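Local coordinates for protein putative glucoamylase (Bacteroides fragilis NCTC 9343, PDB 3EU8) that is of unproven function but, as a putative glucoamylase of the six-hairpin clan, probably hydrolyses glycosidic bonds in glucose-containing carbohydrates, at residues K240-E245 with R293-R298; F197-Y202 with E227-N232; A340-I345 with G393-M398; G368-Y373 with K385-I390; Y317-Y322 with E378-Y383. One frame throughout, in Å; residues are numbered along the deposited sequence.

Contact 1. Residues K240-E245 with R293-R298; sequences KVEGIE and REYCIR
Glu242 and Arg298 form a two-pronged salt bridge that ties the type I' turn of a beta hairpin, Val241 to Ile244, to the last turn of helix 281-298. The arginine presents its side: NE donates to OE1 of Glu242 at 2.9 Å, and NH2 of Arg298 to OE2 of Glu242 at 3.1 Å. Both oxygens use syn lone pairs, and carboxylate and guanidinium are nearly coplanar, 20° apart. OE2 also lies in the ring plane of Tyr295, at its edge beside CD2. Behind the carboxylate, Glu242 CB rests on Glu294 CB at 3.8 Å, while CD1 of Ile244 reaches the same carbon of Glu294 from the returning strand. The glutamate is bent at chi2 (-68°), which turns its carboxylate along the helix towards Arg298. Tyr295 is held in turn by its hydroxyl, bonded to Asp332. One step beyond the turn, a second salt bridge spans the two strands, Lys240 NZ meeting Glu245 OE1 at 3.0 Å, nearly in line with the C-O bond.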
# COMPACT_ATOMS: atom_id res chain seq x y z
N LYS A 240 -16.64 2.54 19.71
CA LYS A 240 -16.37 3.91 19.25
C LYS A 240 -14.97 4.39 19.65
O LYS A 240 -14.48 4.07 20.72
CB LYS A 240 -17.41 4.93 19.72
CG LYS A 240 -18.81 4.63 19.19
CD LYS A 240 -19.83 5.62 19.71
CE LYS A 240 -20.93 5.83 18.69
NZ LYS A 240 -21.72 4.59 18.47
N VAL A 241 -14.34 5.11 18.73
CA VAL A 241 -13.09 5.80 18.96
C VAL A 241 -13.31 7.21 18.44
O VAL A 241 -13.85 7.36 17.32
CB VAL A 241 -11.93 5.14 18.26
CG1 VAL A 241 -10.61 5.85 18.66
CG2 VAL A 241 -11.90 3.66 18.62
N GLU A 242 -12.93 8.21 19.25
CA GLU A 242 -13.16 9.64 18.96
C GLU A 242 -14.62 9.87 18.59
O GLU A 242 -14.92 10.70 17.75
CB GLU A 242 -12.25 10.16 17.85
CG GLU A 242 -10.78 10.06 18.13
CD GLU A 242 -10.27 10.98 19.24
OE1 GLU A 242 -10.90 12.04 19.56
OE2 GLU A 242 -9.21 10.62 19.78
N GLY A 243 -15.52 9.14 19.24
CA GLY A 243 -16.97 9.27 18.99
C GLY A 243 -17.47 8.66 17.69
O GLY A 243 -18.63 8.85 17.32
N ILE A 244 -16.62 7.91 16.99
CA ILE A 244 -16.93 7.38 15.66
C ILE A 244 -16.95 5.84 15.74
O ILE A 244 -16.11 5.21 16.36
CB ILE A 244 -15.95 7.95 14.64
CG1 ILE A 244 -16.11 9.46 14.58
CG2 ILE A 244 -16.17 7.35 13.21
CD1 ILE A 244 -14.94 10.17 13.92
N GLU A 245 -18.00 5.25 15.17
CA GLU A 245 -18.17 3.80 15.17
C GLU A 245 -17.15 3.10 14.27
O GLU A 245 -16.97 3.48 13.10
CB GLU A 245 -19.58 3.46 14.68
CG GLU A 245 -20.05 1.99 14.79
CD GLU A 245 -20.21 1.45 16.22
OE1 GLU A 245 -20.52 2.20 17.20
OE2 GLU A 245 -20.02 0.23 16.35
N ARG A 293 -8.67 11.77 11.60
CA ARG A 293 -8.91 13.20 11.43
C ARG A 293 -9.39 13.83 12.74
O ARG A 293 -8.91 14.90 13.14
CB ARG A 293 -9.95 13.38 10.37
CG ARG A 293 -10.38 14.78 10.16
CD ARG A 293 -11.39 14.85 9.05
NE ARG A 293 -11.81 16.23 8.84
CZ ARG A 293 -12.82 16.84 9.48
NH1 ARG A 293 -13.53 16.24 10.42
NH2 ARG A 293 -13.08 18.11 9.19
N GLU A 294 -10.32 13.16 13.41
CA GLU A 294 -10.88 13.68 14.63
C GLU A 294 -9.84 13.80 15.72
O GLU A 294 -9.80 14.83 16.41
CB GLU A 294 -12.05 12.84 15.11
CG GLU A 294 -12.96 13.59 16.06
CD GLU A 294 -13.69 14.80 15.42
OE1 GLU A 294 -13.90 14.82 14.17
OE2 GLU A 294 -14.03 15.74 16.16
N TYR A 295 -9.00 12.79 15.90
CA TYR A 295 -7.95 12.86 16.93
C TYR A 295 -7.03 14.06 16.70
O TYR A 295 -6.68 14.75 17.64
CB TYR A 295 -7.14 11.57 17.00
CG TYR A 295 -5.91 11.73 17.84
CD1 TYR A 295 -4.73 12.24 17.29
CD2 TYR A 295 -5.93 11.44 19.20
CE1 TYR A 295 -3.61 12.45 18.08
CE2 TYR A 295 -4.82 11.63 19.97
CZ TYR A 295 -3.67 12.12 19.43
OH TYR A 295 -2.58 12.32 20.25
N CYS A 296 -6.69 14.32 15.43
CA CYS A 296 -5.80 15.42 15.06
C CYS A 296 -6.44 16.79 15.27
O CYS A 296 -5.76 17.72 15.67
CB CYS A 296 -5.35 15.28 13.59
SG CYS A 296 -4.26 13.90 13.27
N ILE A 297 -7.73 16.91 15.01
CA ILE A 297 -8.47 18.13 15.28
C ILE A 297 -8.59 18.40 16.81
O ILE A 297 -8.48 19.56 17.29
CB ILE A 297 -9.90 18.07 14.62
CG1 ILE A 297 -9.80 18.08 13.09
CG2 ILE A 297 -10.77 19.27 15.08
CD1 ILE A 297 -11.17 18.13 12.38
N ARG A 298 -8.81 17.34 17.57
CA ARG A 298 -8.87 17.48 19.01
C ARG A 298 -7.46 17.86 19.54
O ARG A 298 -7.35 18.70 20.41
CB ARG A 298 -9.41 16.18 19.61
CG ARG A 298 -9.66 16.22 21.14
CD ARG A 298 -10.46 15.04 21.56
NE ARG A 298 -9.67 13.82 21.44
CZ ARG A 298 -8.86 13.37 22.39
NH1 ARG A 298 -8.67 14.05 23.51
NH2 ARG A 298 -8.19 12.23 22.20

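Contact 2. Residues F197-Y202 with E227-N232; sequences FPVHGY and EGWAQN
With CG of His200 anti to its carbonyl carbon (chi1 -49°) and Trp229 CG anti to its own backbone N (chi1 173°), the imidazole is directed at the end of helix 222-229 and the indole is laid flat against Gly201. ND1 of His200 donates to Gly228 O at 2.7 Å, an almost straight bond with the carbonyl oxygen in the ring plane. The side-chain amide of Gln231 stacks on one face of this imidazole, planes 12° apart, its NE2 over the ring centre; NE2 and ND1 are close there but do not bond. One residue on, Gly201 N donates to Trp229 O at 2.8 Å. Gly201 CA then sits over the six-membered ring of Trp229 in a CH-pi contact, 3.5 Å from its centroid. The indole rim meets Val199 CG1 and Tyr202 CD1, the latter 3.6 Å from Trp229 CZ2. The loop thus supplies donors to two carbonyls where the helix, wider there in a pi-type turn, runs out. Tyr209 of helix 206-214 also meets the indole and bonds Val199 O, while Arg249 and Gln251, beyond strand 244-248, take Gly201 O.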
# COMPACT_ATOMS: atom_id res chain seq x y z
N PHE A 197 4.59 -15.89 13.02
CA PHE A 197 3.62 -14.81 13.06
C PHE A 197 2.38 -15.21 12.28
O PHE A 197 2.24 -14.86 11.11
CB PHE A 197 4.29 -13.55 12.47
CG PHE A 197 3.69 -12.25 12.95
CD1 PHE A 197 2.51 -11.76 12.39
CD2 PHE A 197 4.31 -11.53 13.98
CE1 PHE A 197 1.95 -10.55 12.84
CE2 PHE A 197 3.75 -10.32 14.44
CZ PHE A 197 2.57 -9.84 13.86
N PRO A 198 1.46 -15.97 12.91
CA PRO A 198 0.17 -16.18 12.20
C PRO A 198 -0.59 -14.87 12.11
O PRO A 198 -0.56 -14.08 13.04
CB PRO A 198 -0.58 -17.21 13.08
CG PRO A 198 0.06 -17.16 14.42
CD PRO A 198 1.48 -16.60 14.24
N VAL A 199 -1.27 -14.64 11.00
CA VAL A 199 -1.85 -13.35 10.72
C VAL A 199 -3.36 -13.36 10.96
O VAL A 199 -4.10 -14.00 10.20
CB VAL A 199 -1.53 -12.91 9.25
CG1 VAL A 199 -2.16 -11.57 8.95
CG2 VAL A 199 -0.03 -12.88 9.06
N HIS A 200 -3.77 -12.62 11.99
CA HIS A 200 -5.16 -12.45 12.38
C HIS A 200 -5.56 -10.99 12.16
O HIS A 200 -4.74 -10.10 12.39
CB HIS A 200 -5.36 -12.80 13.88
CG HIS A 200 -4.77 -14.11 14.30
ND1 HIS A 200 -5.24 -15.32 13.85
CD2 HIS A 200 -3.82 -14.40 15.22
CE1 HIS A 200 -4.55 -16.30 14.41
NE2 HIS A 200 -3.68 -15.76 15.24
N GLY A 201 -6.81 -10.75 11.76
CA GLY A 201 -7.29 -9.38 11.52
C GLY A 201 -7.91 -8.73 12.75
O GLY A 201 -8.01 -9.39 13.80
N TYR A 202 -8.30 -7.45 12.65
CA TYR A 202 -8.09 -6.62 11.46
C TYR A 202 -6.73 -5.90 11.49
O TYR A 202 -6.29 -5.41 12.52
CB TYR A 202 -9.24 -5.61 11.24
CG TYR A 202 -9.05 -4.85 9.94
CD1 TYR A 202 -9.42 -5.42 8.72
CD2 TYR A 202 -8.44 -3.59 9.91
CE1 TYR A 202 -9.20 -4.79 7.53
CE2 TYR A 202 -8.21 -2.91 8.69
CZ TYR A 202 -8.58 -3.54 7.50
OH TYR A 202 -8.37 -2.94 6.26
N GLU A 227 -11.35 -18.98 10.03
CA GLU A 227 -10.68 -19.32 11.27
C GLU A 227 -9.42 -18.49 11.53
O GLU A 227 -9.20 -18.05 12.63
CB GLU A 227 -10.32 -20.81 11.28
CG GLU A 227 -11.56 -21.75 11.14
CD GLU A 227 -11.21 -23.25 11.24
OE1 GLU A 227 -10.15 -23.64 11.83
OE2 GLU A 227 -12.03 -24.05 10.71
N GLY A 228 -8.60 -18.27 10.51
CA GLY A 228 -7.29 -17.62 10.69
C GLY A 228 -7.37 -16.10 10.76
O GLY A 228 -7.00 -15.49 11.76
N TRP A 229 -7.85 -15.49 9.68
CA TRP A 229 -8.01 -14.02 9.61
C TRP A 229 -9.09 -13.50 10.57
O TRP A 229 -8.83 -12.62 11.39
CB TRP A 229 -8.31 -13.59 8.16
CG TRP A 229 -8.66 -12.12 7.99
CD1 TRP A 229 -9.90 -11.58 7.78
CD2 TRP A 229 -7.76 -11.02 8.05
NE1 TRP A 229 -9.82 -10.22 7.67
CE2 TRP A 229 -8.51 -9.85 7.84
CE3 TRP A 229 -6.37 -10.92 8.23
CZ2 TRP A 229 -7.92 -8.60 7.81
CZ3 TRP A 229 -5.81 -9.68 8.22
CH2 TRP A 229 -6.56 -8.54 8.01
N ALA A 230 -10.29 -14.09 10.48
CA ALA A 230 -11.50 -13.59 11.14
C ALA A 230 -11.72 -14.21 12.53
O ALA A 230 -12.57 -13.75 13.28
CB ALA A 230 -12.72 -13.85 10.23
N GLN A 231 -10.96 -15.26 12.86
CA GLN A 231 -11.06 -16.02 14.10
C GLN A 231 -12.50 -16.28 14.52
O GLN A 231 -12.94 -15.94 15.64
CB GLN A 231 -10.27 -15.34 15.20
CG GLN A 231 -8.81 -15.31 14.83
CD GLN A 231 -7.96 -14.78 15.92
OE1 GLN A 231 -8.03 -13.60 16.25
NE2 GLN A 231 -7.11 -15.65 16.49
N ASN A 232 -13.21 -16.92 13.59
CA ASN A 232 -14.57 -17.37 13.79
C ASN A 232 -15.55 -16.27 14.19
O ASN A 232 -16.48 -16.52 14.94
CB ASN A 232 -14.57 -18.53 14.81
CG ASN A 232 -13.59 -19.64 14.43
OD1 ASN A 232 -13.76 -20.30 13.41
ND2 ASN A 232 -12.55 -19.82 15.23

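Contact 3. Residues A340-I345 with G393-M398; sequences AALSSI and GPIAVM
Leu342, on helix 338-342, meets Ile395 through its CB, 4.3 Å from Ile395 CG1. Its side chain also packs on Val355 and Met356 of helix 349-361. Ser343 follows, its CA nearest that of Ile395, and its hydroxyl is set down on the backbone of the facing helix. OG of Ser343 lies 3.3 Å from Pro394 C and 3.4 Å from Pro394 CB, but no hydrogen bond crosses here: the angle to Ile395 N is poor. Instead, with chi1 at -56° placing OG beside its own backbone N, the hydroxyl bonds to Thr339 O one turn earlier, which satisfies this buried hydroxyl within its own stretch of chain. Glucoamylases of this clan are built as alpha/alpha toroids, and the contact is consistent with that plan, joining helix 338-342 and the type I turn 342-345 to helix 389-404 in the interior. The latter helix is kinked at Pro394. Ser343 O lies 3.2 Å from CG of the selenomethionine Met398, whose side chain, bent at chi2 and chi3, folds against the turn. Ile345 closes the turn: its CG2 branch touches Met398 O at 3.4 Å and Met398 CB at 4.2 Å, while Met22 of helix 18-34 and Ser352 of helix 349-361 also touch its side chain.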
# COMPACT_ATOMS: atom_id res chain seq x y z
N ALA A 340 -1.13 9.64 4.72
CA ALA A 340 -2.26 9.24 5.55
C ALA A 340 -3.59 9.84 5.04
O ALA A 340 -4.48 9.10 4.62
CB ALA A 340 -2.02 9.61 7.05
N ALA A 341 -3.71 11.16 5.07
CA ALA A 341 -4.89 11.88 4.58
C ALA A 341 -5.08 11.73 3.07
O ALA A 341 -6.19 11.52 2.61
CB ALA A 341 -4.80 13.38 4.95
N LEU A 342 -3.99 11.86 2.32
CA LEU A 342 -4.03 11.89 0.87
C LEU A 342 -4.44 10.55 0.26
O LEU A 342 -5.20 10.49 -0.69
CB LEU A 342 -2.68 12.35 0.28
CG LEU A 342 -2.44 13.86 0.09
CD1 LEU A 342 -2.99 14.62 1.26
CD2 LEU A 342 -0.97 14.17 -0.14
N SER A 343 -3.93 9.47 0.81
CA SER A 343 -4.29 8.14 0.31
C SER A 343 -5.74 7.77 0.71
O SER A 343 -6.29 6.77 0.26
CB SER A 343 -3.28 7.10 0.78
OG SER A 343 -1.95 7.47 0.40
N SER A 344 -6.34 8.57 1.58
CA SER A 344 -7.74 8.36 1.97
C SER A 344 -8.71 9.26 1.17
O SER A 344 -9.90 9.33 1.48
CB SER A 344 -7.89 8.53 3.48
OG SER A 344 -7.68 7.29 4.09
N ILE A 345 -8.20 9.86 0.09
CA ILE A 345 -9.01 10.73 -0.78
C ILE A 345 -10.25 10.00 -1.29
O ILE A 345 -11.26 10.63 -1.48
CB ILE A 345 -8.18 11.28 -1.99
CG1 ILE A 345 -8.99 12.30 -2.82
CG2 ILE A 345 -7.64 10.08 -2.87
CD1 ILE A 345 -8.16 13.10 -3.82
N GLY A 393 3.58 5.30 -2.94
CA GLY A 393 2.75 4.56 -3.88
C GLY A 393 1.25 4.77 -3.73
O GLY A 393 0.55 5.00 -4.70
N PRO A 394 0.75 4.62 -2.51
CA PRO A 394 -0.65 4.83 -2.23
C PRO A 394 -1.21 6.23 -2.53
O PRO A 394 -2.38 6.35 -2.88
CB PRO A 394 -0.71 4.54 -0.74
CG PRO A 394 0.37 3.54 -0.52
CD PRO A 394 1.47 4.13 -1.33
N ILE A 395 -0.38 7.26 -2.49
CA ILE A 395 -0.83 8.58 -2.88
C ILE A 395 -1.18 8.57 -4.37
O ILE A 395 -2.25 9.03 -4.77
CB ILE A 395 0.24 9.67 -2.56
CG1 ILE A 395 0.47 9.80 -1.05
CG2 ILE A 395 -0.17 11.02 -3.16
CD1 ILE A 395 1.62 10.73 -0.64
N ALA A 396 -0.28 8.06 -5.20
CA ALA A 396 -0.50 8.09 -6.66
C ALA A 396 -1.68 7.17 -7.05
O ALA A 396 -2.51 7.54 -7.87
CB ALA A 396 0.80 7.69 -7.44
N VAL A 397 -1.76 6.01 -6.41
CA VAL A 397 -2.74 5.01 -6.79
C VAL A 397 -4.15 5.40 -6.32
O VAL A 397 -5.11 5.19 -7.04
CB VAL A 397 -2.38 3.62 -6.22
CG1 VAL A 397 -3.58 2.67 -6.34
CG2 VAL A 397 -1.12 3.10 -6.89
N MSE A 398 -4.25 5.96 -5.13
CA MSE A 398 -5.53 6.32 -4.58
C MSE A 398 -6.12 7.58 -5.22
O MSE A 398 -7.36 7.70 -5.34
CB MSE A 398 -5.47 6.45 -3.07
CG MSE A 398 -5.49 5.11 -2.33
SE MSE A 398 -6.93 3.82 -2.85
CE MSE A 398 -7.32 3.24 -1.05

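Contact 4. Residues G368-Y373 with K385-I390; sequences GPYGFY and KRYLAI
Tyr387 reaches from strand 386-388 into the turn 368-371. From CB its ring is set by a chi1 of -66°, beside the backbone N, and it runs between Tyr370 and Tyr373. CD1 and CE1 skirt Phe372 O, which lies near the ring plane, 3.2 Å from Tyr387 CE1. Over one face sits Tyr370 CB in a CH-pi contact, 4.1 Å from the ring centroid; over the opposite face comes CD1 of Tyr373, 3.4 Å from Tyr387 CZ, the two ring planes 43° apart. The turn that receives it, Gly368 to Gly371, is the type I turn of a small beta hairpin, strands 367-368 and 371-372. At the tip, OH of Tyr387 donates to Gly371 O at 2.7 Å and accepts from Tyr370 N at 3.0 Å. Gly371 O also takes the hairpin bond from Gly368 N, the two donors arriving from opposite faces of its plane. Lys385 CA lies over the face of Tyr373, 3.5 Å from the ring centroid, and CB and CG of Lys385 run on along the ring towards the hydroxyl, CB 3.6 Å from Tyr373 CZ.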
# COMPACT_ATOMS: atom_id res chain seq x y z
N GLY A 368 8.38 18.13 -2.54
CA GLY A 368 9.62 18.04 -3.25
C GLY A 368 9.48 17.59 -4.68
O GLY A 368 8.38 17.55 -5.21
N PRO A 369 10.61 17.28 -5.32
CA PRO A 369 10.65 16.91 -6.73
C PRO A 369 9.89 15.65 -7.10
O PRO A 369 9.42 15.56 -8.20
CB PRO A 369 12.15 16.76 -7.04
CG PRO A 369 12.84 16.80 -5.77
CD PRO A 369 11.96 17.37 -4.73
N TYR A 370 9.77 14.70 -6.17
CA TYR A 370 9.00 13.48 -6.39
C TYR A 370 7.77 13.43 -5.50
O TYR A 370 7.33 12.36 -5.11
CB TYR A 370 9.87 12.24 -6.21
CG TYR A 370 11.12 12.27 -7.06
CD1 TYR A 370 11.03 12.21 -8.44
CD2 TYR A 370 12.40 12.37 -6.49
CE1 TYR A 370 12.16 12.25 -9.24
CE2 TYR A 370 13.53 12.41 -7.29
CZ TYR A 370 13.40 12.34 -8.67
OH TYR A 370 14.50 12.39 -9.53
N GLY A 371 7.23 14.60 -5.20
CA GLY A 371 5.99 14.72 -4.47
C GLY A 371 6.22 15.04 -3.01
O GLY A 371 7.28 15.50 -2.63
N PHE A 372 5.22 14.80 -2.19
CA PHE A 372 5.32 15.13 -0.78
C PHE A 372 6.35 14.25 -0.12
O PHE A 372 6.40 13.06 -0.38
CB PHE A 372 4.00 14.93 -0.07
CG PHE A 372 2.96 15.86 -0.51
CD1 PHE A 372 2.98 17.17 -0.05
CD2 PHE A 372 1.99 15.45 -1.41
CE1 PHE A 372 2.04 18.04 -0.45
CE2 PHE A 372 1.02 16.34 -1.83
CZ PHE A 372 1.05 17.64 -1.35
N TYR A 373 7.18 14.85 0.73
CA TYR A 373 8.14 14.08 1.49
C TYR A 373 7.39 13.27 2.54
O TYR A 373 6.21 13.52 2.81
CB TYR A 373 9.14 15.00 2.19
CG TYR A 373 10.03 15.78 1.25
CD1 TYR A 373 10.81 15.12 0.31
CD2 TYR A 373 10.12 17.17 1.33
CE1 TYR A 373 11.64 15.82 -0.56
CE2 TYR A 373 10.98 17.88 0.46
CZ TYR A 373 11.75 17.19 -0.47
OH TYR A 373 12.59 17.85 -1.36
N LYS A 385 13.84 15.78 3.74
CA LYS A 385 13.65 15.74 2.31
C LYS A 385 13.89 14.27 1.89
O LYS A 385 14.88 13.95 1.26
CB LYS A 385 14.60 16.73 1.64
CG LYS A 385 14.31 18.18 1.99
CD LYS A 385 15.14 19.16 1.10
CE LYS A 385 14.99 20.66 1.57
NZ LYS A 385 13.78 21.34 1.01
N ARG A 386 12.98 13.40 2.32
CA ARG A 386 13.15 11.96 2.21
C ARG A 386 11.81 11.31 1.84
O ARG A 386 10.72 11.78 2.24
CB ARG A 386 13.69 11.35 3.53
CG ARG A 386 14.95 11.96 3.99
CD ARG A 386 15.49 11.42 5.27
NE ARG A 386 16.93 11.69 5.40
CZ ARG A 386 17.70 11.22 6.38
NH1 ARG A 386 17.21 10.46 7.34
NH2 ARG A 386 18.98 11.49 6.41
N TYR A 387 11.91 10.20 1.12
CA TYR A 387 10.78 9.48 0.58
C TYR A 387 10.88 8.00 0.93
O TYR A 387 12.00 7.46 1.10
CB TYR A 387 10.81 9.60 -0.94
CG TYR A 387 10.59 10.98 -1.52
CD1 TYR A 387 9.34 11.57 -1.46
CD2 TYR A 387 11.61 11.67 -2.18
CE1 TYR A 387 9.11 12.85 -2.00
CE2 TYR A 387 11.39 12.95 -2.75
CZ TYR A 387 10.14 13.53 -2.67
OH TYR A 387 9.85 14.78 -3.22
N LEU A 388 9.73 7.35 1.02
CA LEU A 388 9.63 5.87 1.13
C LEU A 388 8.61 5.39 0.10
O LEU A 388 7.53 6.00 -0.02
CB LEU A 388 9.14 5.43 2.55
CG LEU A 388 10.01 5.71 3.78
CD1 LEU A 388 9.25 5.37 5.06
CD2 LEU A 388 11.33 4.97 3.73
N ALA A 389 8.96 4.33 -0.63
CA ALA A 389 8.08 3.69 -1.65
C ALA A 389 6.70 3.43 -1.13
O ALA A 389 5.71 3.70 -1.82
CB ALA A 389 8.71 2.37 -2.18
N ILE A 390 6.62 2.90 0.11
CA ILE A 390 5.34 2.45 0.64
C ILE A 390 4.42 3.56 1.07
O ILE A 390 3.20 3.34 1.22
CB ILE A 390 5.53 1.41 1.82
CG1 ILE A 390 6.26 2.03 3.04
CG2 ILE A 390 6.19 0.11 1.30
CD1 ILE A 390 6.38 1.06 4.26
O HOH W 1 12.32 20.28 -1.51

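Contact 5. Residues Y317-Y322 with E378-Y383; sequences YSVDGY and ETADWY. With EDO (1,2-ethanediol), chain V; EDO (1,2-ethanediol), chain X.
Ala380 O accepts a hydrogen bond of 2.9 Å from O2 of an ethanediol (chain X), probably a crystallisation additive. A second ethanediol (chain V) takes the bond from Tyr383 N, at 3.1 Å to its O1. Both molecules also brush CD1 of Trp382, whose indole carries the contact between the two segments. With CG anti to the backbone N (chi1 -178°), the indole extends over the hairpin turn Ser318 to Gly321, a type I turn. Val319 CA lies over the six-membered ring in a CH-pi contact, 3.8 Å from its centroid, and the Ser318 carbonyl carbon lies over the same face nearer the rim, 3.3 Å from Trp382 CH2. Tyr317 CB reaches the ring edge in its plane. The CG2 branch of Val319 lies against the indole, 3.6 Å from Trp382 CD2, and reaches Ala380 CB at 3.8 Å. No hydrogen bond crosses between the segments; the indole packs on backbone as well as on aliphatic carbons. Trp382, in a G1 beta bulge with Asp381 opposite Ser377, thus lays the loop between strands 371-372 and 386-388 against the surface hairpin 317-324, whose Tyr317 packs in turn on Arg386 and Leu388 of strand 386-388 and bonds His49.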
# COMPACT_ATOMS: atom_id res chain seq x y z
N TYR A 317 8.65 7.59 8.73
CA TYR A 317 9.76 8.21 9.41
C TYR A 317 9.22 9.17 10.45
O TYR A 317 8.15 9.81 10.27
CB TYR A 317 10.61 9.01 8.44
CG TYR A 317 11.60 8.25 7.59
CD1 TYR A 317 12.40 7.24 8.13
CD2 TYR A 317 11.79 8.60 6.25
CE1 TYR A 317 13.34 6.57 7.35
CE2 TYR A 317 12.73 7.94 5.46
CZ TYR A 317 13.50 6.94 6.02
OH TYR A 317 14.43 6.31 5.25
N SER A 318 9.98 9.31 11.52
CA SER A 318 9.58 10.11 12.66
C SER A 318 10.79 10.90 13.16
O SER A 318 11.92 10.60 12.80
CB SER A 318 9.04 9.22 13.75
OG SER A 318 8.41 10.01 14.75
N VAL A 319 10.55 11.92 13.96
CA VAL A 319 11.66 12.76 14.45
C VAL A 319 12.79 11.89 15.01
O VAL A 319 13.95 12.10 14.68
CB VAL A 319 11.20 13.82 15.48
CG1 VAL A 319 12.41 14.58 16.06
CG2 VAL A 319 10.21 14.77 14.82
N ASP A 320 12.45 10.87 15.80
CA ASP A 320 13.45 10.03 16.45
C ASP A 320 13.81 8.75 15.69
O ASP A 320 14.45 7.87 16.27
CB ASP A 320 12.99 9.70 17.88
CG ASP A 320 12.96 10.96 18.81
OD1 ASP A 320 13.78 11.88 18.63
OD2 ASP A 320 12.10 11.00 19.73
N GLY A 321 13.45 8.66 14.41
CA GLY A 321 13.73 7.49 13.57
C GLY A 321 12.57 7.11 12.65
O GLY A 321 12.37 7.74 11.63
N TYR A 322 11.84 6.08 13.04
CA TYR A 322 10.69 5.54 12.31
C TYR A 322 9.69 5.06 13.36
O TYR A 322 10.10 4.37 14.28
CB TYR A 322 11.10 4.35 11.39
CG TYR A 322 9.96 3.79 10.57
CD1 TYR A 322 9.03 2.89 11.13
CD2 TYR A 322 9.74 4.23 9.27
CE1 TYR A 322 7.96 2.41 10.39
CE2 TYR A 322 8.67 3.76 8.53
CZ TYR A 322 7.78 2.88 9.10
OH TYR A 322 6.72 2.42 8.34
N GLU A 378 5.96 20.10 12.56
CA GLU A 378 6.05 21.54 12.73
C GLU A 378 6.57 21.87 14.11
O GLU A 378 7.34 22.82 14.26
CB GLU A 378 4.69 22.22 12.53
CG GLU A 378 4.19 22.10 11.14
CD GLU A 378 2.94 22.89 10.92
OE1 GLU A 378 2.89 24.05 11.45
OE2 GLU A 378 2.04 22.33 10.24
N THR A 379 6.16 21.09 15.12
CA THR A 379 6.57 21.34 16.49
C THR A 379 8.07 21.18 16.63
O THR A 379 8.71 21.97 17.28
CB THR A 379 5.93 20.35 17.49
OG1 THR A 379 4.53 20.60 17.59
CG2 THR A 379 6.57 20.53 18.83
N ALA A 380 8.62 20.14 16.02
CA ALA A 380 10.05 19.88 16.13
C ALA A 380 10.89 20.62 15.06
O ALA A 380 12.11 20.46 15.02
CB ALA A 380 10.29 18.38 16.07
N ASP A 381 10.25 21.42 14.20
CA ASP A 381 10.91 22.03 13.05
C ASP A 381 11.65 20.95 12.23
O ASP A 381 12.82 21.13 11.84
CB ASP A 381 11.88 23.12 13.55
CG ASP A 381 12.35 24.06 12.45
OD1 ASP A 381 11.78 24.03 11.34
OD2 ASP A 381 13.31 24.83 12.71
N TRP A 382 10.96 19.84 11.98
CA TRP A 382 11.56 18.65 11.39
C TRP A 382 10.94 18.39 10.02
O TRP A 382 9.78 18.03 9.93
CB TRP A 382 11.35 17.43 12.32
CG TRP A 382 11.95 16.15 11.85
CD1 TRP A 382 13.28 15.83 11.82
CD2 TRP A 382 11.26 14.99 11.35
NE1 TRP A 382 13.46 14.59 11.30
CE2 TRP A 382 12.23 14.04 11.01
CE3 TRP A 382 9.91 14.69 11.13
CZ2 TRP A 382 11.91 12.78 10.48
CZ3 TRP A 382 9.59 13.45 10.61
CH2 TRP A 382 10.59 12.52 10.28
N TYR A 383 11.72 18.60 8.97
CA TYR A 383 11.21 18.56 7.58
C TYR A 383 12.21 17.78 6.70
O TYR A 383 12.95 18.38 5.94
CB TYR A 383 10.97 19.98 7.05
CG TYR A 383 9.89 20.82 7.77
CD1 TYR A 383 8.54 20.72 7.44
CD2 TYR A 383 10.24 21.75 8.75
CE1 TYR A 383 7.57 21.48 8.08
CE2 TYR A 383 9.26 22.54 9.39
CZ TYR A 383 7.93 22.39 9.05
OH TYR A 383 6.97 23.16 9.67
C1 EDO V . 15.19 19.08 10.01
O1 EDO V . 14.56 19.75 8.90
C2 EDO V . 15.39 17.60 9.73
O2 EDO V . 16.12 17.38 8.52
C1 EDO X . 15.95 18.22 13.64
O1 EDO X . 15.19 19.25 12.99
C2 EDO X . 15.12 17.59 14.76
O2 EDO X . 14.32 18.57 15.43

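In the fold
From the N terminus, contact 2 comes first, closing the loop around helix 206-214 and joining the segment after strand 186-187 to the end of helix 222-229. Contact 1 follows in series, bringing the hairpin 236-248 onto helix 281-298. The remaining three interlace. Contact 5 opens at the hairpin 317-324 and contact 3 at helix 338-342; they cross, since contact 5 closes at 378-383 before contact 3 closes on helix 389-404. Contact 4 is nested inside the loop of contact 3 and crosses contact 5. Contacts 3 and 4 meet where Leu342 packs on Phe372, and contacts 4 and 5 along strand 386-388, where Leu388 also meets Tyr322. Contact 2 lies across the chain's centre from contact 4.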